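PDB 6SWI: Two-component response regulator from Geobacillus stearothermophilus, which probably controls transcription of genes for arabinan utilization by binding DNA through its C-terminal helix-turn-helix domain. Local coordinates for residues 2-7 / 44-49; 57-62 / 81-86; 72-77 / 100-105. All coordinates share one frame; numbering follows the deposited sequence. Where two conformers were deposited one is given.

Interaction 1 of 3, residues 2-7 / 44-49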
# COMPACT_ATOMS: atom_id res chain seq x y z
N ARG A 2 -8.29 19.74 3.28
CA ARG A 2 -9.12 20.62 2.47
C ARG A 2 -9.43 19.99 1.11
O ARG A 2 -9.64 20.69 0.12
CB ARG A 2 -8.48 21.99 2.30
CG ARG A 2 -8.44 22.81 3.57
N LEU A 3 -9.45 18.66 1.05
CA LEU A 3 -9.81 17.97 -0.18
C LEU A 3 -11.31 18.14 -0.45
O LEU A 3 -12.13 18.18 0.47
CB LEU A 3 -9.50 16.48 -0.05
CG LEU A 3 -8.05 16.06 0.14
CD1 LEU A 3 -7.97 14.56 0.34
CD2 LEU A 3 -7.21 16.48 -1.05
N SER A 4 -11.65 18.24 -1.74
CA SER A 4 -13.05 18.28 -2.13
C SER A 4 -13.75 16.99 -1.70
O SER A 4 -13.12 15.95 -1.54
CB SER A 4 -13.17 18.44 -3.65
OG SER A 4 -12.82 17.24 -4.31
N PRO A 5 -15.08 17.05 -1.51
CA PRO A 5 -15.80 15.85 -1.06
C PRO A 5 -15.54 14.59 -1.87
O PRO A 5 -15.36 13.51 -1.29
CB PRO A 5 -17.27 16.29 -1.10
CG PRO A 5 -17.20 17.77 -0.82
CD PRO A 5 -15.93 18.25 -1.48
N ILE A 6 -15.48 14.68 -3.20
CA ILE A 6 -15.32 13.48 -4.01
C ILE A 6 -13.93 12.87 -3.82
O ILE A 6 -13.78 11.64 -3.76
CB ILE A 6 -15.64 13.75 -5.49
CG1 ILE A 6 -15.65 12.45 -6.29
CG2 ILE A 6 -14.64 14.74 -6.09
CD1 ILE A 6 -15.91 12.63 -7.76
N VAL A 7 -12.90 13.71 -3.71
CA VAL A 7 -11.55 13.21 -3.54
C VAL A 7 -11.37 12.65 -2.14
O VAL A 7 -10.74 11.60 -1.94
CB VAL A 7 -10.50 14.28 -3.89
CG1 VAL A 7 -9.10 13.77 -3.62
CG2 VAL A 7 -10.65 14.70 -5.35
N LYS A 44 -5.95 13.53 -9.42
CA LYS A 44 -4.66 14.05 -9.85
C LYS A 44 -4.53 15.53 -9.52
O LYS A 44 -3.47 15.98 -9.08
CB LYS A 44 -4.48 13.79 -11.35
CG LYS A 44 -3.21 14.37 -11.96
CD LYS A 44 -1.98 13.74 -11.32
CE LYS A 44 -0.74 13.92 -12.18
NZ LYS A 44 -0.99 13.57 -13.61
N GLN A 45 -5.61 16.29 -9.70
CA GLN A 45 -5.53 17.72 -9.48
C GLN A 45 -5.32 18.05 -8.01
O GLN A 45 -4.57 18.97 -7.67
CB GLN A 45 -6.82 18.37 -9.98
CG GLN A 45 -6.88 19.87 -9.75
CD GLN A 45 -8.28 20.41 -9.93
OE1 GLN A 45 -8.83 20.38 -11.03
NE2 GLN A 45 -8.86 20.92 -8.85
N GLU A 46 -5.99 17.32 -7.12
CA GLU A 46 -5.97 17.67 -5.70
C GLU A 46 -4.88 16.95 -4.92
O GLU A 46 -4.29 17.54 -4.01
CB GLU A 46 -7.33 17.40 -5.08
CG GLU A 46 -8.43 18.20 -5.75
CD GLU A 46 -9.72 18.23 -4.97
OE1 GLU A 46 -9.70 17.89 -3.76
OE2 GLU A 46 -10.75 18.58 -5.58
N LEU A 47 -4.59 15.71 -5.27
CA LEU A 47 -3.56 14.94 -4.59
C LEU A 47 -2.23 14.96 -5.32
O LEU A 47 -1.21 14.55 -4.74
CB LEU A 47 -4.02 13.50 -4.35
CG LEU A 47 -5.24 13.35 -3.44
CD1 LEU A 47 -5.69 11.91 -3.36
CD2 LEU A 47 -4.91 13.87 -2.06
N GLY A 48 -2.20 15.42 -6.57
CA GLY A 48 -0.97 15.49 -7.34
C GLY A 48 -0.46 14.17 -7.84
O GLY A 48 0.63 14.13 -8.42
N ILE A 49 -1.21 13.09 -7.63
CA ILE A 49 -0.79 11.74 -7.95
C ILE A 49 -2.00 11.01 -8.53
O ILE A 49 -3.14 11.28 -8.14
CB ILE A 49 -0.26 11.11 -6.63
CG1 ILE A 49 0.35 9.73 -6.85
CG2 ILE A 49 -1.35 11.07 -5.56
CD1 ILE A 49 1.07 9.21 -5.61
O HOH W 1 -8.24 20.24 -2.57

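Interaction 2 of 3, residues 57-62 / 81-86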
# COMPACT_ATOMS: atom_id res chain seq x y z
N LYS A 57 1.05 3.29 -3.47
CA LYS A 57 1.78 3.81 -2.33
C LYS A 57 1.19 3.32 -1.02
O LYS A 57 1.93 2.88 -0.12
CB LYS A 57 1.82 5.33 -2.36
CG LYS A 57 2.61 5.92 -1.21
CD LYS A 57 2.93 7.37 -1.46
CE LYS A 57 1.65 8.17 -1.64
NZ LYS A 57 1.95 9.60 -1.89
N ILE A 58 -0.14 3.35 -0.89
CA ILE A 58 -0.78 2.87 0.33
C ILE A 58 -0.49 1.39 0.54
O ILE A 58 -0.18 0.95 1.65
CB ILE A 58 -2.30 3.14 0.27
CG1 ILE A 58 -2.57 4.63 0.38
CG2 ILE A 58 -3.02 2.36 1.35
CD1 ILE A 58 -3.98 5.03 -0.03
N ARG A 59 -0.57 0.61 -0.54
CA ARG A 59 -0.29 -0.82 -0.44
C ARG A 59 1.14 -1.09 -0.02
O ARG A 59 1.38 -1.96 0.83
CB ARG A 59 -0.58 -1.48 -1.78
CG ARG A 59 -2.04 -1.55 -2.10
CD ARG A 59 -2.29 -2.01 -3.51
NE ARG A 59 -3.66 -2.48 -3.64
CZ ARG A 59 -4.25 -2.79 -4.79
NH1 ARG A 59 -3.61 -2.64 -5.94
NH2 ARG A 59 -5.50 -3.24 -4.77
N MET A 60 2.10 -0.39 -0.61
CA MET A 60 3.50 -0.69 -0.31
C MET A 60 3.87 -0.24 1.10
O MET A 60 4.67 -0.89 1.78
CB MET A 60 4.41 -0.06 -1.37
CG MET A 60 4.20 -0.64 -2.78
SD MET A 60 4.45 -2.43 -2.89
CE MET A 60 2.78 -3.02 -3.05
N GLU A 61 3.27 0.86 1.57
CA GLU A 61 3.53 1.26 2.94
C GLU A 61 2.92 0.28 3.95
O GLU A 61 3.54 -0.01 4.98
CB GLU A 61 3.11 2.71 3.17
CG GLU A 61 3.87 3.67 2.25
CD GLU A 61 5.19 4.17 2.83
OE1 GLU A 61 5.98 3.33 3.33
OE2 GLU A 61 5.45 5.39 2.76
N LYS A 62 1.74 -0.26 3.65
CA LYS A 62 1.19 -1.31 4.52
C LYS A 62 2.07 -2.56 4.47
O LYS A 62 2.31 -3.20 5.50
CB LYS A 62 -0.23 -1.68 4.11
CG LYS A 62 -0.85 -2.76 4.97
CD LYS A 62 -1.00 -2.27 6.40
CE LYS A 62 -1.74 -3.27 7.23
NZ LYS A 62 -2.05 -2.73 8.59
N VAL A 81 -2.12 -6.91 0.75
CA VAL A 81 -2.06 -5.58 0.16
C VAL A 81 -2.54 -5.56 -1.29
O VAL A 81 -2.19 -4.66 -2.05
CB VAL A 81 -0.69 -4.90 0.37
CG1 VAL A 81 -0.32 -4.91 1.84
CG2 VAL A 81 0.42 -5.54 -0.46
N GLY A 82 -3.37 -6.53 -1.67
CA GLY A 82 -4.09 -6.44 -2.92
C GLY A 82 -3.40 -7.04 -4.12
O GLY A 82 -3.78 -6.72 -5.25
N TYR A 83 -2.42 -7.91 -3.92
CA TYR A 83 -1.76 -8.63 -5.00
C TYR A 83 -2.07 -10.11 -4.85
O TYR A 83 -1.77 -10.71 -3.81
CB TYR A 83 -0.25 -8.42 -4.95
CG TYR A 83 0.14 -7.02 -5.35
CD1 TYR A 83 0.04 -5.97 -4.45
CD2 TYR A 83 0.57 -6.74 -6.63
CE1 TYR A 83 0.37 -4.68 -4.82
CE2 TYR A 83 0.90 -5.46 -7.02
CZ TYR A 83 0.80 -4.43 -6.10
OH TYR A 83 1.13 -3.14 -6.46
N ASP A 84 -2.65 -10.68 -5.92
CA ASP A 84 -3.02 -12.09 -5.98
C ASP A 84 -1.80 -13.01 -6.03
O ASP A 84 -1.92 -14.19 -5.70
CB ASP A 84 -3.88 -12.34 -7.23
CG ASP A 84 -5.19 -11.55 -7.22
OD1 ASP A 84 -5.81 -11.42 -6.15
OD2 ASP A 84 -5.62 -11.08 -8.30
N THR A 85 -0.65 -12.49 -6.42
CA THR A 85 0.56 -13.29 -6.53
C THR A 85 1.76 -12.45 -6.13
O THR A 85 1.82 -11.25 -6.41
CB THR A 85 0.76 -13.90 -7.93
OG1 THR A 85 2.10 -14.39 -8.04
CG2 THR A 85 0.50 -12.87 -9.02
N GLN A 86 2.71 -13.10 -5.46
CA GLN A 86 3.93 -12.39 -5.11
C GLN A 86 4.72 -11.99 -6.35
O GLN A 86 5.54 -11.07 -6.27
CB GLN A 86 4.76 -13.20 -4.12
CG GLN A 86 5.33 -14.48 -4.62
CD GLN A 86 6.14 -15.15 -3.52
OE1 GLN A 86 6.74 -14.47 -2.68
NE2 GLN A 86 6.15 -16.48 -3.51
O HOH W 2 -1.16 -1.47 -6.78

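Interaction 3 of 3, residues 72-77 / 100-105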
# COMPACT_ATOMS: atom_id res chain seq x y z
N LEU A 72 5.16 -12.76 8.88
CA LEU A 72 4.39 -13.37 7.81
C LEU A 72 5.28 -13.61 6.60
O LEU A 72 6.13 -12.78 6.27
CB LEU A 72 3.29 -12.41 7.35
CG LEU A 72 2.09 -12.23 8.28
CD1 LEU A 72 1.29 -11.02 7.84
CD2 LEU A 72 1.22 -13.47 8.29
N PRO A 73 5.08 -14.72 5.89
CA PRO A 73 5.78 -14.92 4.62
C PRO A 73 5.35 -13.87 3.61
O PRO A 73 4.23 -13.34 3.66
CB PRO A 73 5.35 -16.32 4.19
CG PRO A 73 5.04 -17.01 5.48
CD PRO A 73 4.42 -15.96 6.35
N ILE A 74 6.24 -13.60 2.66
CA ILE A 74 5.99 -12.56 1.66
C ILE A 74 4.68 -12.79 0.92
O ILE A 74 3.95 -11.84 0.63
CB ILE A 74 7.16 -12.47 0.66
CG1 ILE A 74 8.49 -12.24 1.36
CG2 ILE A 74 6.88 -11.41 -0.40
CD1 ILE A 74 8.46 -11.18 2.36
N HIS A 75 4.38 -14.04 0.56
CA HIS A 75 3.19 -14.26 -0.25
C HIS A 75 1.91 -13.90 0.51
O HIS A 75 0.91 -13.50 -0.11
CB HIS A 75 3.15 -15.70 -0.77
CG HIS A 75 2.74 -16.70 0.27
ND1 HIS A 75 3.63 -17.24 1.17
CD2 HIS A 75 1.54 -17.25 0.55
CE1 HIS A 75 2.99 -18.09 1.95
NE2 HIS A 75 1.72 -18.11 1.60
N GLU A 76 1.92 -14.04 1.83
CA GLU A 76 0.76 -13.61 2.61
C GLU A 76 0.66 -12.10 2.64
O GLU A 76 -0.43 -11.54 2.53
CB GLU A 76 0.82 -14.17 4.03
CG GLU A 76 0.45 -15.62 4.13
CD GLU A 76 0.25 -16.06 5.58
OE1 GLU A 76 -0.69 -15.56 6.22
OE2 GLU A 76 1.04 -16.90 6.07
N ILE A 77 1.80 -11.42 2.79
CA ILE A 77 1.81 -9.96 2.78
C ILE A 77 1.31 -9.45 1.44
O ILE A 77 0.53 -8.50 1.38
CB ILE A 77 3.21 -9.44 3.13
CG1 ILE A 77 3.50 -9.79 4.60
CG2 ILE A 77 3.29 -7.94 2.88
CD1 ILE A 77 4.91 -9.50 5.05
N SER A 100 14.27 -5.08 -2.32
CA SER A 100 13.37 -6.23 -2.35
C SER A 100 12.67 -6.38 -0.99
O SER A 100 13.17 -5.90 0.03
CB SER A 100 14.16 -7.52 -2.59
OG SER A 100 14.98 -7.81 -1.48
N PRO A 101 11.54 -7.09 -0.95
CA PRO A 101 10.91 -7.35 0.35
C PRO A 101 11.84 -8.02 1.35
O PRO A 101 11.88 -7.64 2.52
CB PRO A 101 9.71 -8.23 -0.02
CG PRO A 101 9.36 -7.80 -1.42
CD PRO A 101 10.68 -7.50 -2.08
N ASN A 102 12.62 -9.00 0.90
CA ASN A 102 13.50 -9.69 1.84
C ASN A 102 14.62 -8.79 2.34
O ASN A 102 14.98 -8.82 3.52
CB ASN A 102 14.06 -10.97 1.23
CG ASN A 102 13.14 -12.15 1.44
OD1 ASN A 102 12.85 -12.53 2.57
ND2 ASN A 102 12.67 -12.72 0.34
N GLN A 103 15.21 -7.99 1.45
CA GLN A 103 16.26 -7.09 1.90
C GLN A 103 15.71 -5.96 2.75
O GLN A 103 16.41 -5.47 3.65
CB GLN A 103 17.07 -6.57 0.71
CG GLN A 103 18.10 -7.57 0.19
CD GLN A 103 19.16 -7.90 1.23
OE1 GLN A 103 19.68 -9.01 1.27
NE2 GLN A 103 19.47 -6.93 2.08
N TYR A 104 14.47 -5.53 2.50
CA TYR A 104 13.82 -4.57 3.39
C TYR A 104 13.81 -5.10 4.82
O TYR A 104 14.18 -4.40 5.77
CB TYR A 104 12.41 -4.28 2.88
CG TYR A 104 11.74 -3.11 3.57
CD1 TYR A 104 11.94 -1.81 3.12
CD2 TYR A 104 10.92 -3.31 4.67
CE1 TYR A 104 11.34 -0.73 3.75
CE2 TYR A 104 10.32 -2.23 5.31
CZ TYR A 104 10.54 -0.95 4.85
OH TYR A 104 9.96 0.13 5.48
N ARG A 105 13.42 -6.37 4.99
CA ARG A 105 13.44 -7.00 6.30
C ARG A 105 14.85 -7.11 6.86
O ARG A 105 15.10 -6.76 8.02
CB ARG A 105 12.86 -8.39 6.20
CG ARG A 105 11.43 -8.45 6.55
CD ARG A 105 10.91 -9.86 6.55
NE ARG A 105 9.59 -9.85 7.15
CZ ARG A 105 8.64 -10.73 6.89
NH1 ARG A 105 8.84 -11.70 6.01
NH2 ARG A 105 7.49 -10.60 7.51

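Interaction 1 of 3, residues 2-7 / 44-49
The carboxylate of Glu-46 is the flat group on which this contact turns. Its outer edge, between the two oxygens, is turned to Ser-4, while CG2 of Val-7 sits over one face, 3.7 Å from Glu-46 CD. At the edge, the backbone N of Ser-4 donates to Glu-46 OE1 over 2.8 Å with an N-H...O angle of 165°, on the syn lone pair. The hydroxyl completes a two-pronged grip: Ser-4 OG donates to Glu-46 OE2, on the syn side but 28° out of the carboxylate plane, displaced toward Val-7. Ser-4 has a second conformer, which makes this prong less certain than the backbone one. From the other side of the plane a water reaches OE1 in a weak bond and ties it to Arg-2 O.

The acid arrives here because CG of Glu-46 stands anti to its own carbonyl carbon (chi1 -60°) and the chain then runs out extended. Next along the helix, Leu-47 spreads its two methyls between two partners. Its CD2 meets Leu-3 CD2 at 3.6 Å, the side chains crossing at about a right angle, and its CD1 lies 3.9 Å from Val-7 CG1 as the two slide past each other in opposite directions. Farther in, Val-7 rests on Met-42 and Leu-47 on Leu-54.

The order of helices is consistent with an AraC-type domain, in which helix 36-47 would be the second helix of the first helix-turn-helix; this contact fastens its C-terminal end to the start of helix 5-17. Ser-4 is the N-cap residue of that helix. A carboxylate bound at a helix N-terminus faces the positive end of the helix dipole, which would probably favour its ionised form and add to the pull of the two donors.

Interaction 2 of 3, residues 57-62 / 81-86
Arg-59 and Tyr-83 cross obliquely, the planes of guanidinium and phenol ring inclined at 60°. Arg-59 runs extended past the backbone of Val-81, its CD 3.0 Å from Val-81 O. One guanidinium face lies under Gly-82 O, offset toward the rim. No direct hydrogen bond joins the segments; a water at the guanidinium edge accepts from Arg-59 NH1 and bonds Tyr-83 OH, while Arg-59 NE is taken by Phe-18 O. Met-60, bent at chi2 and chi3, swings its methyl back so that CE reaches Tyr-83 CE1 at 3.4 Å, the two side chains at about a right angle. Val-81 CG1 lies 3.8 Å from Lys-62 CG; the Lys-62 ammonium goes on to a salt bridge with Glu-65.

Gly-82, with positive phi, is the C-prime residue of the Schellman motif closing helix 74-80. A CB there would strike Arg-59 NH2 and crowd the carbonyl O of Val-81. A leucine in place of Arg-59 would probably leave Phe-18 O without the NE donor and cost the water its arginine partner.

The turn between helices 74-80 and 86-97, probably that of a second helix-turn-helix, meets helix 51-69 through apolar contacts and carbonyl oxygens beside a cation, probably a favourable electrostatic pairing.

Interaction 3 of 3, residues 72-77 / 100-105
Arg-105 closes end-on upon Leu-72 O, joining the loop that leads into helix 74-80, probably the first helix of a second helix-turn-helix, to helix 101-108, the last helix. The arginine chain is extended from CG to NE, which carries the guanidinium across to that carbonyl. Both terminal nitrogens hold the one oxygen: Arg-105 NH2 donates to Leu-72 O over 2.9 Å, in the carbonyl plane and on a lone pair, whereas Arg-105 NH1 donates to the same Leu-72 O, also over 2.9 Å, from a position tilted 24° from that plane. The acceptor lies in the guanidinium plane, a forked grip that limits rotation of the group.

Alongside, Ile-74 slides past the arginine in the opposite direction and sets CD1 3.7 Å from Arg-105 NH1, and the CD1 methyl of Ile-77 approaches NH2. Ile-74 CD1 also meets Pro-101 CB at 4.0 Å, those side chains crossing at about a right angle.

In the next shell, Arg-105 is steered by Leu-67 O, which accepts from NE, so the cation also holds the C-terminal end of helix 51-69. Phe-89 packs against both Ile-74 and Pro-101. Helix 101-108 itself starts at an N-cap serine, where Gln-103 N donates to Ser-100 OG at 2.9 Å.

Overall arrangement
Helix 51-69 is the common thread of the three interactions, consistent with the linker helix of an AraC-type domain. Interaction 1 lies toward one end, its centre 22 Å from that of interaction 2; in the conformers given, the two touch tentatively where Ile-49 CD1 comes 3.8 Å from Lys-57 NZ. Interactions 2 and 3 have centres 11 Å apart, alternate along the chain and meet through Gln-86 OE1, 3.8 Å from Ile-74 CG2. Interaction 2 sets the linker helix against the turn after helix 74-80, and interaction 3 joins the start of that helix to helix 101-108. Interactions 1 and 3 fall on opposite sides of the chain's centre, nearest atoms about 17 Å apart, and are related through helix 51-69.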